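Local coordinates for spore germination protein B3 (Bacillus subtilis subsp. subtilis, PDB 3N54), which takes part in the spore's germination response to the mixture of L-asparagine, glucose, fructose and potassium ions, at residues T24-L29 against T47-T52; A108-A113 against I167-N172; T226-K231 against K254-E259; M216-K221 against E281-R286. All blocks are in the same frame, centred on the assembly; numbering follows the deposited sequence.

Contact 1 of 4, residues T24-L29 against T47-T52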
# COMPACT_ATOMS: atom_id res chain seq x y z
N THR A 24 18.29 -26.73 -9.01
CA THR A 24 18.70 -25.80 -10.06
C THR A 24 17.99 -26.19 -11.35
O THR A 24 18.30 -27.22 -11.95
CB THR A 24 20.22 -25.80 -10.28
OG1 THR A 24 20.89 -25.65 -9.03
CG2 THR A 24 20.63 -24.65 -11.22
N TYR A 25 17.02 -25.37 -11.76
CA TYR A 25 16.33 -25.59 -13.02
C TYR A 25 17.26 -25.21 -14.17
O TYR A 25 18.21 -24.46 -13.98
CB TYR A 25 15.02 -24.82 -13.06
CG TYR A 25 13.96 -25.44 -12.18
CD1 TYR A 25 13.98 -25.24 -10.80
CD2 TYR A 25 12.97 -26.25 -12.72
CE1 TYR A 25 13.02 -25.83 -9.99
CE2 TYR A 25 12.01 -26.83 -11.92
CZ TYR A 25 12.03 -26.62 -10.55
OH TYR A 25 11.07 -27.20 -9.76
N GLN A 26 16.99 -25.77 -15.34
CA GLN A 26 17.87 -25.63 -16.50
C GLN A 26 17.08 -25.35 -17.77
O GLN A 26 16.04 -25.97 -18.02
CB GLN A 26 18.65 -26.93 -16.70
CG GLN A 26 19.37 -27.48 -15.45
CD GLN A 26 20.52 -26.61 -15.00
OE1 GLN A 26 20.97 -26.68 -13.85
NE2 GLN A 26 21.03 -25.78 -15.90
N ASN A 27 17.58 -24.42 -18.57
CA ASN A 27 17.01 -24.11 -19.86
C ASN A 27 17.86 -24.85 -20.88
O ASN A 27 18.98 -24.44 -21.19
CB ASN A 27 17.01 -22.60 -20.09
CG ASN A 27 16.17 -21.86 -19.06
OD1 ASN A 27 16.64 -20.92 -18.40
ND2 ASN A 27 14.93 -22.28 -18.91
N LEU A 28 17.34 -25.97 -21.38
CA LEU A 28 18.13 -26.86 -22.23
C LEU A 28 18.42 -26.25 -23.60
O LEU A 28 17.54 -25.62 -24.21
CB LEU A 28 17.46 -28.23 -22.38
CG LEU A 28 17.13 -28.95 -21.06
CD1 LEU A 28 16.49 -30.29 -21.35
CD2 LEU A 28 18.37 -29.12 -20.18
N LEU A 29 19.65 -26.43 -24.06
CA LEU A 29 20.10 -25.92 -25.34
C LEU A 29 19.39 -26.68 -26.45
O LEU A 29 19.36 -27.90 -26.42
CB LEU A 29 21.62 -26.08 -25.47
CG LEU A 29 22.30 -25.44 -26.67
CD1 LEU A 29 22.18 -23.92 -26.62
CD2 LEU A 29 23.77 -25.87 -26.75
N THR A 47 21.34 -23.27 -22.33
CA THR A 47 21.53 -21.91 -22.81
C THR A 47 21.86 -21.08 -21.58
O THR A 47 22.70 -20.20 -21.62
CB THR A 47 20.29 -21.37 -23.51
OG1 THR A 47 19.17 -21.44 -22.62
CG2 THR A 47 19.99 -22.19 -24.76
N SER A 48 21.17 -21.38 -20.49
CA SER A 48 21.41 -20.75 -19.21
C SER A 48 20.83 -21.63 -18.12
O SER A 48 20.03 -22.53 -18.39
CB SER A 48 20.74 -19.39 -19.16
OG SER A 48 19.33 -19.53 -19.11
N HIS A 49 21.23 -21.37 -16.88
CA HIS A 49 20.60 -22.03 -15.74
C HIS A 49 19.32 -21.26 -15.47
O HIS A 49 19.24 -20.08 -15.75
CB HIS A 49 21.50 -22.01 -14.50
CG HIS A 49 22.82 -22.67 -14.73
ND1 HIS A 49 24.01 -21.97 -14.74
CD2 HIS A 49 23.14 -23.95 -15.01
CE1 HIS A 49 25.01 -22.80 -14.99
NE2 HIS A 49 24.51 -24.01 -15.16
N GLY A 50 18.30 -21.96 -14.98
CA GLY A 50 17.04 -21.34 -14.64
C GLY A 50 17.06 -20.96 -13.17
O GLY A 50 18.12 -20.70 -12.61
N LYS A 51 15.89 -20.95 -12.55
CA LYS A 51 15.82 -20.58 -11.14
C LYS A 51 16.47 -21.63 -10.24
O LYS A 51 16.58 -22.81 -10.58
CB LYS A 51 14.37 -20.35 -10.71
CG LYS A 51 13.50 -21.58 -10.66
CD LYS A 51 12.06 -21.20 -10.31
CE LYS A 51 11.12 -22.36 -10.53
NZ LYS A 51 9.70 -21.94 -10.42
N THR A 52 16.89 -21.15 -9.08
CA THR A 52 17.48 -21.97 -8.05
C THR A 52 16.59 -21.89 -6.83
O THR A 52 16.16 -20.80 -6.44
CB THR A 52 18.89 -21.47 -7.70
OG1 THR A 52 19.73 -21.62 -8.85
CG2 THR A 52 19.48 -22.24 -6.54
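Y25 and K51 extend together from neighbouring strands, flank to flank, and their backbones are tied by the bond from Y25 N to K51 O (2.9 Å). The lysine can be followed outward. Its CB leads to CG, which chi1 of 69° sets between the backbone N and the carbonyl carbon, and from there the chain is extended, lying along the tyrosine. CG meets Y25 CD1 at 3.7 Å. Farther out, CE lies over one face of the ring, displaced toward the rim, in a CH-pi contact 4.2 Å from the centroid of the Y25 ring. NZ, at the tip, is too distant for more than a weak cation-pi attraction. K51 O, meanwhile, sits at the edge of the same ring, in its plane.

This is the antiparallel pairing of strands 21-28 and 46-55 in a three-stranded sheet whose third member, strand 8-15, flanks 21-28 on its other side; R9 and L11 from that strand also touch Y25. T24 pairs with T52 and Q26 with H49, so the register slips by one residue in a beta bulge. Within it G50 N gives a short bond to Y25 O (2.7 Å), arriving from above the carbonyl plane, 52° out of it. Beyond the bulge N27 N reaches S48 O, and T47 N binds N27 O at 2.9 Å; T47 OG1 adds a weak bond to that oxygen. At the end of the pairing the methyls L29 CD1 and T47 CG2 press together at 3.4 Å, tighter than usual for two carbons.

Contact 2 of 4, residues A108-A113 against I167-N172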
# COMPACT_ATOMS: atom_id res chain seq x y z
N ALA A 108 3.63 -3.62 1.57
CA ALA A 108 4.82 -3.02 1.00
C ALA A 108 5.89 -2.86 2.07
O ALA A 108 5.58 -2.57 3.23
CB ALA A 108 4.49 -1.66 0.39
N ALA A 109 7.13 -3.08 1.69
CA ALA A 109 8.25 -2.87 2.59
C ALA A 109 9.05 -1.68 2.09
O ALA A 109 9.26 -1.52 0.90
CB ALA A 109 9.14 -4.11 2.65
N ARG A 110 9.48 -0.85 3.02
CA ARG A 110 10.49 0.14 2.72
C ARG A 110 11.77 -0.68 2.72
O ARG A 110 12.01 -1.44 3.66
CB ARG A 110 10.52 1.24 3.77
CG ARG A 110 9.28 2.09 3.77
CD ARG A 110 9.21 2.96 5.01
NE ARG A 110 8.01 3.80 5.03
CZ ARG A 110 7.93 5.03 4.53
NH1 ARG A 110 8.98 5.61 3.95
NH2 ARG A 110 6.79 5.70 4.61
N GLY A 111 12.57 -0.56 1.68
CA GLY A 111 13.76 -1.38 1.56
C GLY A 111 13.40 -2.82 1.23
O GLY A 111 12.36 -3.10 0.64
N ASN A 112 14.26 -3.74 1.65
CA ASN A 112 14.15 -5.16 1.34
C ASN A 112 13.09 -5.89 2.19
O ASN A 112 13.12 -5.85 3.42
CB ASN A 112 15.55 -5.79 1.47
CG ASN A 112 15.55 -7.28 1.33
OD1 ASN A 112 15.29 -8.01 2.30
ND2 ASN A 112 15.87 -7.76 0.13
N ALA A 113 12.16 -6.57 1.52
CA ALA A 113 11.07 -7.31 2.18
C ALA A 113 11.54 -8.49 3.03
O ALA A 113 10.99 -8.75 4.09
CB ALA A 113 10.07 -7.80 1.14
N ILE A 167 -1.03 1.05 -0.33
CA ILE A 167 -0.74 -0.24 0.26
C ILE A 167 0.02 0.02 1.57
O ILE A 167 0.97 0.79 1.57
CB ILE A 167 0.10 -1.08 -0.70
CG1 ILE A 167 0.51 -2.41 -0.06
CG2 ILE A 167 1.33 -0.31 -1.13
CD1 ILE A 167 1.21 -3.35 -1.04
N GLN A 168 -0.41 -0.60 2.66
CA GLN A 168 0.26 -0.45 3.96
C GLN A 168 1.74 -0.75 3.84
O GLN A 168 2.12 -1.77 3.27
CB GLN A 168 -0.34 -1.39 5.00
CG GLN A 168 0.35 -1.33 6.37
CD GLN A 168 0.15 0.01 7.06
OE1 GLN A 168 -0.98 0.41 7.31
NE2 GLN A 168 1.25 0.69 7.39
N ALA A 169 2.58 0.12 4.40
CA ALA A 169 4.03 -0.10 4.38
C ALA A 169 4.52 -0.57 5.74
O ALA A 169 3.94 -0.24 6.76
CB ALA A 169 4.74 1.18 3.97
N VAL A 170 5.58 -1.38 5.72
CA VAL A 170 6.27 -1.79 6.95
C VAL A 170 7.76 -1.50 6.82
O VAL A 170 8.30 -1.47 5.71
CB VAL A 170 6.07 -3.28 7.28
CG1 VAL A 170 4.60 -3.59 7.49
CG2 VAL A 170 6.64 -4.15 6.17
N LYS A 171 8.42 -1.28 7.95
CA LYS A 171 9.85 -0.98 7.95
C LYS A 171 10.53 -1.66 9.11
O LYS A 171 10.01 -1.67 10.23
CB LYS A 171 10.08 0.53 8.02
CG LYS A 171 11.57 0.96 7.99
CD LYS A 171 11.70 2.47 7.79
CE LYS A 171 13.16 2.93 7.74
NZ LYS A 171 13.76 3.09 9.09
N ASN A 172 11.70 -2.23 8.83
CA ASN A 172 12.52 -2.85 9.85
C ASN A 172 13.39 -1.75 10.45
O ASN A 172 14.47 -1.45 9.93
CB ASN A 172 13.35 -3.98 9.22
CG ASN A 172 13.76 -5.03 10.22
OD1 ASN A 172 13.14 -5.18 11.27
ND2 ASN A 172 14.80 -5.79 9.89
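With chi1 at 176°, I167 holds CG1 opposite its backbone N and leaves CG2 between N and the carbonyl carbon, and both branches come up against A108. This is a parallel pairing of strands 105-109 and 165-172, inside a mixed five-stranded sheet. CG2 packs on A108 CB at 3.8 Å, while CD1, at the end of the other branch, lies 3.6 Å from A108 N. Cutting I167 back to an alanine would probably lose the contacts of both branches and open a gap beside A108.

The backbone bonds alternate as parallel strands require: A108 N gives to Q168 O at 2.9 Å, A108 O takes V170 N, and R110 N gives to V170 O. On the face of A109 and V170, where L76 and V116 also pack, V170 CG2 lies against A108 O and A109 CA. Q168 points away from strand 105-109, and its NE2 bends back to A169 O in an almost straight bond of 2.9 Å, with the acceptor in the plane of the amide.

R110 belongs to the other face, with A108 and A169. Its chain runs extended to NE, which makes a salt bridge to D180 on strand 177-186, and F195 lies against the arginine too. On the way there R110 passes K171 through carbon alone, R110 CD meeting K171 CD at 3.8 Å.

Contact 3 of 4, residues T226-K231 against K254-E259; sequences TFEIKK and KGILTE
K254 O is gripped by two backbone donors, K230 N at 2.8 Å in the carbonyl plane and K231 N at 3.2 Å, tilted 28° out of it. Two residues thus face one, a classic beta bulge, and K254 N closes it with a nearly straight 2.7 Å bond to K231 O. From here the hairpin of strands 223-240 and 245-258 runs on in regular antiparallel order: E228 and I256 exchange two bonds, as do T226 and T258.

The F227 ring, with CG anti to its backbone N (chi1 180°), reaches across to G255, and CZ comes within 3.4 Å of G255 N. G255, lacking a side chain, lets the ring lie against its backbone. The rings of F280 and F340 and the side chain of W206 also meet F227. A serine in its place would probably lose the ring's contact with G255 and open a gap between F280, F340 and W206.

Across the sheet the chemistry changes: K230 lays its CE on I256 CD1 at 3.5 Å. One face is thus hydrophobic, with F227 and L257; the other, more exposed, mixes threonines and I256 with charged side chains, and lysine lends its carbons to the packing.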
# COMPACT_ATOMS: atom_id res chain seq x y z
N THR A 226 -3.91 16.56 23.30
CA THR A 226 -4.14 15.44 22.39
C THR A 226 -5.63 15.21 22.20
O THR A 226 -6.42 15.32 23.15
CB THR A 226 -3.48 14.14 22.91
OG1 THR A 226 -2.06 14.33 22.97
CG2 THR A 226 -3.77 12.99 21.99
N PHE A 227 -6.01 14.90 20.96
CA PHE A 227 -7.39 14.64 20.59
C PHE A 227 -7.48 13.22 20.03
O PHE A 227 -6.97 12.94 18.95
CB PHE A 227 -7.84 15.66 19.55
CG PHE A 227 -9.26 15.48 19.08
CD1 PHE A 227 -10.32 16.01 19.80
CD2 PHE A 227 -9.53 14.78 17.91
CE1 PHE A 227 -11.62 15.85 19.37
CE2 PHE A 227 -10.84 14.62 17.47
CZ PHE A 227 -11.88 15.15 18.20
N GLU A 228 -8.12 12.32 20.79
CA GLU A 228 -8.28 10.93 20.39
C GLU A 228 -9.62 10.73 19.70
O GLU A 228 -10.67 11.06 20.26
CB GLU A 228 -8.17 9.99 21.60
CG GLU A 228 -8.13 8.51 21.22
CD GLU A 228 -8.17 7.57 22.42
OE1 GLU A 228 -8.60 7.99 23.52
OE2 GLU A 228 -7.79 6.39 22.26
N ILE A 229 -9.59 10.17 18.49
CA ILE A 229 -10.80 9.97 17.69
C ILE A 229 -11.71 8.89 18.27
O ILE A 229 -11.25 7.81 18.64
CB ILE A 229 -10.44 9.55 16.24
CG1 ILE A 229 -9.61 10.63 15.54
CG2 ILE A 229 -11.71 9.27 15.44
CD1 ILE A 229 -9.08 10.19 14.20
N LYS A 230 -13.00 9.20 18.36
CA LYS A 230 -14.01 8.21 18.76
C LYS A 230 -14.85 7.82 17.55
O LYS A 230 -15.06 6.63 17.29
CB LYS A 230 -14.89 8.74 19.89
CG LYS A 230 -14.32 8.49 21.29
CD LYS A 230 -14.48 7.03 21.71
CE LYS A 230 -14.15 6.81 23.18
NZ LYS A 230 -14.63 5.48 23.66
N LYS A 231 -15.34 8.82 16.82
CA LYS A 231 -16.10 8.59 15.59
C LYS A 231 -15.87 9.77 14.64
O LYS A 231 -15.86 10.92 15.07
CB LYS A 231 -17.59 8.41 15.90
CG LYS A 231 -18.39 7.75 14.77
CD LYS A 231 -19.78 7.32 15.25
CE LYS A 231 -20.50 6.48 14.19
NZ LYS A 231 -21.83 5.96 14.64
N LYS A 254 -15.78 13.32 16.35
CA LYS A 254 -16.01 13.38 17.79
C LYS A 254 -14.85 12.67 18.46
O LYS A 254 -14.40 11.63 17.97
CB LYS A 254 -17.34 12.72 18.16
CG LYS A 254 -18.57 13.43 17.62
CD LYS A 254 -19.85 12.75 18.09
CE LYS A 254 -21.10 13.53 17.68
NZ LYS A 254 -22.35 12.86 18.14
N GLY A 255 -14.36 13.21 19.57
CA GLY A 255 -13.20 12.61 20.24
C GLY A 255 -12.97 13.00 21.69
O GLY A 255 -13.64 13.87 22.23
N ILE A 256 -11.99 12.32 22.29
CA ILE A 256 -11.60 12.54 23.68
C ILE A 256 -10.37 13.44 23.74
O ILE A 256 -9.56 13.45 22.82
CB ILE A 256 -11.31 11.19 24.39
CG1 ILE A 256 -12.56 10.32 24.41
CG2 ILE A 256 -10.81 11.42 25.81
CD1 ILE A 256 -12.39 9.02 25.17
N LEU A 257 -10.24 14.18 24.84
CA LEU A 257 -9.16 15.13 25.02
C LEU A 257 -8.22 14.74 26.17
O LEU A 257 -8.63 14.10 27.13
CB LEU A 257 -9.75 16.52 25.26
CG LEU A 257 -8.81 17.71 25.47
CD1 LEU A 257 -9.50 19.01 25.07
CD2 LEU A 257 -8.32 17.78 26.91
N THR A 258 -6.95 15.13 26.04
CA THR A 258 -5.94 14.97 27.09
C THR A 258 -5.21 16.32 27.23
O THR A 258 -4.96 16.98 26.22
CB THR A 258 -4.96 13.83 26.79
OG1 THR A 258 -5.69 12.61 26.65
CG2 THR A 258 -3.94 13.67 27.91
N GLU A 259 -4.88 16.70 28.46
CA GLU A 259 -4.41 18.06 28.76
C GLU A 259 -3.13 18.19 29.60
O GLU A 259 -2.61 17.21 30.15
CB GLU A 259 -5.53 18.81 29.50
CG GLU A 259 -6.29 19.81 28.65
CD GLU A 259 -5.61 21.16 28.58
OE1 GLU A 259 -4.95 21.57 29.56
OE2 GLU A 259 -5.75 21.84 27.54

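Contact 4 of 4, residues M216-K221 against E281-R286; sequences MPTTDK and EKKLER
M216 and K283 run antiparallel along each other's flanks, the methionine descending from the strand as the lysine climbs from the helix. A chi1 of 175° turns the methionine chain away from its own N, and it stays extended as far as SD, so the sulfur lies alongside the lysine's aliphatic chain, 4.0 Å from K283 CD. The turn at chi3 (-71°) then swings CE off toward L284. That methyl meets L284 CB at 3.7 Å, and the two side chains lie nearly perpendicular.

T218 flanks the same lysine, also pointing against it. Its CB and its OG1 both touch K283 CD, CB at 3.7 Å, so K283 CD has the threonine on one side and the thioether roughly at right angles to it. One step farther along, K283 CE comes to 3.7 Å from P217 O. The chain bends only at its last torsion, and NZ finds its charge partner on its own helix, in a salt bridge to D287. The lysine thus meets the strand through carbon, and the two segments are joined by van der Waals contact.

Around the centre, F280 packs on both M216 and T218, and W206 of helix 198-208 touches M216 and L284. F340, on strand 333-342, backs L284. The axes of segments 216-220 and 281-286 pass 10.1 Å apart at an angle of 115°. This is an alpha+beta arrangement, in which the long helix 271-299 crosses one face of a mainly antiparallel four-stranded sheet and its side chains pack on edge strand 215-220.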
# COMPACT_ATOMS: atom_id res chain seq x y z
N MET A 216 -4.38 12.86 17.59
CA MET A 216 -3.69 14.04 17.09
C MET A 216 -3.06 14.77 18.28
O MET A 216 -3.77 15.40 19.05
CB MET A 216 -4.64 14.99 16.36
CG MET A 216 -3.99 16.31 15.92
SD MET A 216 -5.14 17.53 15.27
CE MET A 216 -5.58 16.82 13.70
N PRO A 217 -1.73 14.65 18.44
CA PRO A 217 -1.04 15.41 19.48
C PRO A 217 -0.55 16.75 18.94
O PRO A 217 0.03 16.80 17.86
CB PRO A 217 0.15 14.52 19.83
CG PRO A 217 0.44 13.75 18.57
CD PRO A 217 -0.82 13.74 17.72
N THR A 218 -0.79 17.81 19.69
CA THR A 218 -0.30 19.13 19.32
C THR A 218 -0.13 19.98 20.58
O THR A 218 0.03 19.43 21.67
CB THR A 218 -1.23 19.80 18.27
OG1 THR A 218 -0.60 21.00 17.77
CG2 THR A 218 -2.59 20.14 18.86
N THR A 219 -0.12 21.30 20.43
CA THR A 219 0.06 22.18 21.57
C THR A 219 -0.84 23.40 21.51
O THR A 219 -1.28 23.82 20.43
CB THR A 219 1.52 22.67 21.67
OG1 THR A 219 1.90 23.26 20.42
CG2 THR A 219 2.46 21.53 21.99
N ASP A 220 -1.12 23.95 22.68
CA ASP A 220 -1.85 25.20 22.82
C ASP A 220 -0.99 26.09 23.70
O ASP A 220 -0.87 25.85 24.90
CB ASP A 220 -3.22 24.98 23.46
CG ASP A 220 -3.93 26.29 23.75
OD1 ASP A 220 -4.71 26.34 24.73
OD2 ASP A 220 -3.70 27.28 23.03
N LYS A 221 -0.37 27.11 23.10
CA LYS A 221 0.55 28.01 23.80
C LYS A 221 1.66 27.23 24.51
O LYS A 221 2.03 27.52 25.65
CB LYS A 221 -0.22 28.91 24.78
CG LYS A 221 -1.14 29.92 24.09
CD LYS A 221 -2.09 30.58 25.08
CE LYS A 221 -2.83 31.78 24.47
NZ LYS A 221 -2.03 33.04 24.54
N GLU A 281 -8.63 21.36 14.51
CA GLU A 281 -9.20 21.50 13.16
C GLU A 281 -8.22 22.11 12.19
O GLU A 281 -8.01 21.58 11.09
CB GLU A 281 -10.47 22.37 13.21
CG GLU A 281 -11.69 21.68 13.79
CD GLU A 281 -12.75 22.66 14.28
OE1 GLU A 281 -12.69 23.86 13.92
OE2 GLU A 281 -13.64 22.24 15.04
N LYS A 282 -7.61 23.23 12.58
CA LYS A 282 -6.65 23.93 11.74
C LYS A 282 -5.43 23.07 11.43
O LYS A 282 -4.89 23.12 10.33
CB LYS A 282 -6.21 25.25 12.38
CG LYS A 282 -7.23 26.38 12.27
CD LYS A 282 -6.69 27.68 12.87
CE LYS A 282 -7.52 28.88 12.45
NZ LYS A 282 -6.94 30.16 12.93
N LYS A 283 -4.99 22.27 12.41
CA LYS A 283 -3.84 21.39 12.21
C LYS A 283 -4.15 20.33 11.15
O LYS A 283 -3.35 20.12 10.24
CB LYS A 283 -3.41 20.72 13.52
CG LYS A 283 -2.31 19.68 13.33
CD LYS A 283 -1.65 19.29 14.63
CE LYS A 283 -0.71 18.10 14.43
NZ LYS A 283 0.25 18.28 13.30
N LEU A 284 -5.30 19.68 11.25
CA LEU A 284 -5.68 18.68 10.26
C LEU A 284 -5.70 19.31 8.87
O LEU A 284 -5.21 18.71 7.90
CB LEU A 284 -7.05 18.07 10.59
CG LEU A 284 -7.53 16.90 9.71
CD1 LEU A 284 -6.58 15.72 9.83
CD2 LEU A 284 -8.94 16.47 10.09
N GLU A 285 -6.24 20.51 8.78
CA GLU A 285 -6.34 21.21 7.51
C GLU A 285 -4.98 21.48 6.88
O GLU A 285 -4.77 21.19 5.71
CB GLU A 285 -7.09 22.54 7.66
CG GLU A 285 -7.28 23.25 6.34
CD GLU A 285 -8.34 24.33 6.39
OE1 GLU A 285 -8.45 25.02 7.42
OE2 GLU A 285 -9.05 24.49 5.38
N ARG A 286 -4.05 22.04 7.65
CA ARG A 286 -2.74 22.35 7.09
C ARG A 286 -1.97 21.06 6.78
O ARG A 286 -1.22 21.00 5.81
CB ARG A 286 -1.94 23.32 7.97
CG ARG A 286 -1.25 22.74 9.18
CD ARG A 286 -0.48 23.86 9.95
NE ARG A 286 -1.35 24.55 10.89
CZ ARG A 286 -1.41 24.30 12.20
NH1 ARG A 286 -0.64 23.39 12.79
NH2 ARG A 286 -2.27 25.00 12.95

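Contact 2 is the buried one, its centre about 9 Å from that of the chain; contact 1 is a surface pairing, and contacts 3 and 4 are partly buried. Contacts 1 and 3 are both bulged antiparallel pairings with centres about 60 Å apart, on opposite sides of the chain's centre, whereas contact 2 is parallel and lined by alanines, I167 and V170, with carbons of R110 and K171. Contacts 3 and 4 belong together: they share a sheet, and F227 O and M216 N probably bond at 2.9 Å between adjacent strands. F280 and W206 reach both. Backbone hydrogen bonds dominate the three strand pairings, while contact 4, helix on sheet, relies on side-chain carbon and sulfur.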